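Ubiquinol-cytochrome C chaperone (Brucella abortus NCTC 8038, PDB 6RWT) probably acts as an assembly chaperone for respiratory complex III, as expected of a bacterial homolog of Cbp3, which binds newly synthesized cytochrome b. Local coordinates at residues A28-F33 / G149-Q154. Sequence-based numbering, arbitrary orientation.
Sequences ARQKRF and GAYVLQ
The phenol oxygen of Tyr151 is the polar centre of this contact: its OH is hydrogen-bonded to His53 NE2 on helix 43-61, and the amide end of Gln30 comes close to it. What joins the two segments in this all-helical chaperone fold is an offset edge-to-face (T-shaped) aromatic pair, with Phe33 presenting its edge to a face of Tyr151. The ring centroids of Phe33 and Tyr151 are 5.3 Å apart and their planes are inclined at 69°. Between the rings the nearest atoms are Phe33 CZ and Tyr151 CE2, 3.6 Å apart, and Tyr151 CZ lies in the plane of the Phe33 ring. Phe33 thus lies over the CD2-CE2-CZ side of the tyrosine ring, off its centre, with Phe33 CZ toward the hydroxyl end and Phe33 CE1 toward CD2.

Tyr151 can reach this far because its CG is anti to the backbone N (chi1 167°), which sends the ring out from helix 145-161 toward the loop that follows helix 2-28. The backbones stay well apart, with Phe33 CA 10.5 Å from Tyr151 CA, so the rings bridge the gap between loop and helix. Both aromatic residues are buried. Met49, Leu148 and Val177 pack on Phe33 as well, which ties the loop to two helices and the C-terminal tail. On the Tyr151 ring, Phe33 CE1 sits 3.8 Å above the plane, displaced toward the rim and 4.0 Å from Tyr151 CD2.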
ATOM      1  N   ALA A  28       1.378  -7.754  -1.754  1.00 17.91           N
ATOM      2  CA  ALA A  28       0.320  -7.934  -0.747  1.00 18.33           C
ATOM      3  C   ALA A  28      -0.237  -9.366  -0.648  1.00 19.41           C
ATOM      4  O   ALA A  28      -0.818  -9.726   0.383  1.00 20.42           O
ATOM      5  CB  ALA A  28      -0.820  -6.955  -1.017  1.00 18.03           C
ATOM      6  N   ARG A  29      -0.068 -10.166  -1.710  1.00 20.08           N
ATOM      7  CA  ARG A  29      -0.545 -11.559  -1.768  1.00 21.54           C
ATOM      8  C   ARG A  29       0.469 -12.623  -1.307  1.00 22.44           C
ATOM      9  O   ARG A  29       0.157 -13.819  -1.363  1.00 25.14           O
ATOM     10  CB  ARG A  29      -1.023 -11.888  -3.194  1.00 23.13           C
ATOM     11  CG  ARG A  29      -2.307 -11.181  -3.585  1.00 25.71           C
ATOM     12  CD  ARG A  29      -2.679 -11.425  -5.040  1.00 31.51           C
ATOM     13  NE  ARG A  29      -3.980 -10.847  -5.379  1.00 37.50           N
ATOM     14  CZ  ARG A  29      -4.480 -10.726  -6.614  1.00 40.08           C
ATOM     15  NH1 ARG A  29      -3.796 -11.130  -7.686  1.00 41.54           N
ATOM     16  NH2 ARG A  29      -5.683 -10.181  -6.779  1.00 44.09           N
ATOM     17  N   GLN A  30       1.666 -12.218  -0.859  1.00 21.74           N
ATOM     18  CA  GLN A  30       2.702 -13.189  -0.415  1.00 22.62           C
ATOM     19  C   GLN A  30       2.147 -14.119   0.676  1.00 23.55           C
ATOM     20  O   GLN A  30       1.528 -13.654   1.637  1.00 22.26           O
ATOM     21  CB  GLN A  30       3.974 -12.464   0.066  1.00 21.66           C
ATOM     22  CG  GLN A  30       4.749 -11.765  -1.056  1.00 19.76           C
ATOM     23  CD  GLN A  30       5.878 -10.901  -0.542  1.00 21.27           C
ATOM     24  OE1 GLN A  30       5.685  -9.729  -0.189  1.00 24.72           O
ATOM     25  NE2 GLN A  30       7.068 -11.469  -0.503  1.00 21.46           N
ATOM     26  N   LYS A  31       2.361 -15.427   0.504  1.00 24.24           N
ATOM     27  CA  LYS A  31       1.679 -16.455   1.314  1.00 25.73           C
ATOM     28  C   LYS A  31       2.019 -16.424   2.805  1.00 24.86           C
ATOM     29  O   LYS A  31       1.150 -16.702   3.641  1.00 24.95           O
ATOM     30  CB  LYS A  31       1.947 -17.862   0.750  1.00 30.63           C
ATOM     31  CG  LYS A  31       1.375 -18.105  -0.639  1.00 35.92           C
ATOM     32  CD  LYS A  31      -0.141 -18.225  -0.643  1.00 40.91           C
ATOM     33  CE  LYS A  31      -0.676 -18.496  -2.043  1.00 44.17           C
ATOM     34  NZ  LYS A  31      -0.225 -19.810  -2.584  1.00 48.24           N
ATOM     35  N   ARG A  32       3.259 -16.059   3.138  1.00 24.91           N
ATOM     36  CA  ARG A  32       3.722 -16.056   4.533  1.00 26.32           C
ATOM     37  C   ARG A  32       2.871 -15.176   5.461  1.00 24.07           C
ATOM     38  O   ARG A  32       2.709 -15.507   6.634  1.00 23.60           O
ATOM     39  CB  ARG A  32       5.201 -15.644   4.631  1.00 27.49           C
ATOM     40  CG  ARG A  32       5.846 -15.986   5.968  1.00 28.52           C
ATOM     41  CD  ARG A  32       7.324 -15.627   6.024  1.00 28.41           C
ATOM     42  NE  ARG A  32       7.955 -16.123   7.254  1.00 30.79           N
ATOM     43  CZ  ARG A  32       9.197 -15.840   7.647  1.00 33.28           C
ATOM     44  NH1 ARG A  32       9.982 -15.039   6.923  1.00 34.71           N
ATOM     45  NH2 ARG A  32       9.662 -16.361   8.785  1.00 36.06           N
ATOM     46  N   PHE A  33       2.314 -14.074   4.948  1.00 22.41           N
ATOM     47  CA  PHE A  33       1.458 -13.218   5.783  1.00 22.32           C
ATOM     48  C   PHE A  33       0.292 -14.020   6.377  1.00 22.37           C
ATOM     49  O   PHE A  33      -0.039 -13.864   7.545  1.00 23.58           O
ATOM     50  CB  PHE A  33       0.850 -12.034   5.006  1.00 21.30           C
ATOM     51  CG  PHE A  33       1.852 -11.103   4.360  1.00 20.31           C
ATOM     52  CD1 PHE A  33       2.958 -10.614   5.056  1.00 20.69           C
ATOM     53  CD2 PHE A  33       1.642 -10.660   3.052  1.00 20.51           C
ATOM     54  CE1 PHE A  33       3.854  -9.744   4.442  1.00 20.41           C
ATOM     55  CE2 PHE A  33       2.531  -9.791   2.443  1.00 19.70           C
ATOM     56  CZ  PHE A  33       3.644  -9.333   3.141  1.00 20.18           C
ATOM     57  N   GLY A 149       6.446  -6.008  11.267  1.00 23.14           N
ATOM     58  CA  GLY A 149       7.091  -4.705  11.408  1.00 23.67           C
ATOM     59  C   GLY A 149       8.505  -4.650  10.842  1.00 24.56           C
ATOM     60  O   GLY A 149       8.872  -3.677  10.173  1.00 23.97           O
ATOM     61  N   ALA A 150       9.298  -5.692  11.091  1.00 25.88           N
ATOM     62  CA  ALA A 150      10.636  -5.797  10.492  1.00 26.20           C
ATOM     63  C   ALA A 150      10.577  -5.779   8.960  1.00 25.45           C
ATOM     64  O   ALA A 150      11.362  -5.081   8.319  1.00 25.09           O
ATOM     65  CB  ALA A 150      11.356  -7.048  10.983  1.00 26.55           C
ATOM     66  N   TYR A 151       9.639  -6.532   8.387  1.00 23.37           N
ATOM     67  CA  TYR A 151       9.402  -6.514   6.930  1.00 23.58           C
ATOM     68  C   TYR A 151       9.050  -5.108   6.423  1.00 22.45           C
ATOM     69  O   TYR A 151       9.608  -4.647   5.427  1.00 22.03           O
ATOM     70  CB  TYR A 151       8.315  -7.526   6.548  1.00 23.87           C
ATOM     71  CG  TYR A 151       7.745  -7.396   5.143  1.00 22.48           C
ATOM     72  CD1 TYR A 151       8.403  -7.943   4.037  1.00 22.33           C
ATOM     73  CD2 TYR A 151       6.524  -6.752   4.927  1.00 21.62           C
ATOM     74  CE1 TYR A 151       7.871  -7.828   2.759  1.00 21.73           C
ATOM     75  CE2 TYR A 151       5.989  -6.629   3.652  1.00 20.91           C
ATOM     76  CZ  TYR A 151       6.657  -7.180   2.570  1.00 20.47           C
ATOM     77  OH  TYR A 151       6.121  -7.076   1.302  1.00 20.16           O
ATOM     78  N   VAL A 152       8.157  -4.417   7.128  1.00 21.46           N
ATOM     79  CA  VAL A 152       7.724  -3.068   6.719  1.00 20.70           C
ATOM     80  C   VAL A 152       8.895  -2.062   6.756  1.00 22.05           C
ATOM     81  O   VAL A 152       9.073  -1.284   5.820  1.00 21.04           O
ATOM     82  CB  VAL A 152       6.506  -2.584   7.551  1.00 20.22           C
ATOM     83  CG1 VAL A 152       6.171  -1.126   7.254  1.00 19.90           C
ATOM     84  CG2 VAL A 152       5.285  -3.451   7.260  1.00 19.68           C
ATOM     85  N   LEU A 153       9.695  -2.100   7.819  1.00 22.92           N
ATOM     86  CA  LEU A 153      10.898  -1.257   7.930  1.00 24.19           C
ATOM     87  C   LEU A 153      11.890  -1.504   6.777  1.00 23.61           C
ATOM     88  O   LEU A 153      12.389  -0.550   6.178  1.00 23.30           O
ATOM     89  CB  LEU A 153      11.585  -1.454   9.290  1.00 25.55           C
ATOM     90  CG  LEU A 153      10.885  -0.773  10.472  1.00 28.26           C
ATOM     91  CD1 LEU A 153      11.188  -1.477  11.793  1.00 28.72           C
ATOM     92  CD2 LEU A 153      11.270   0.700  10.537  1.00 30.34           C
ATOM     93  N   GLN A 154      12.148  -2.771   6.454  1.00 23.39           N
ATOM     94  CA  GLN A 154      13.038  -3.113   5.332  1.00 25.33           C
ATOM     95  C   GLN A 154      12.488  -2.672   3.962  1.00 25.11           C
ATOM     96  O   GLN A 154      13.258  -2.219   3.112  1.00 24.15           O
ATOM     97  CB  GLN A 154      13.364  -4.612   5.320  1.00 28.38           C
ATOM     98  CG  GLN A 154      14.205  -5.069   6.504  1.00 31.70           C
ATOM     99  CD  GLN A 154      14.540  -6.549   6.450  1.00 36.08           C
ATOM    100  OE1 GLN A 154      14.836  -7.092   5.388  1.00 41.38           O
ATOM    101  NE2 GLN A 154      14.514  -7.206   7.605  1.00 39.29           N
TER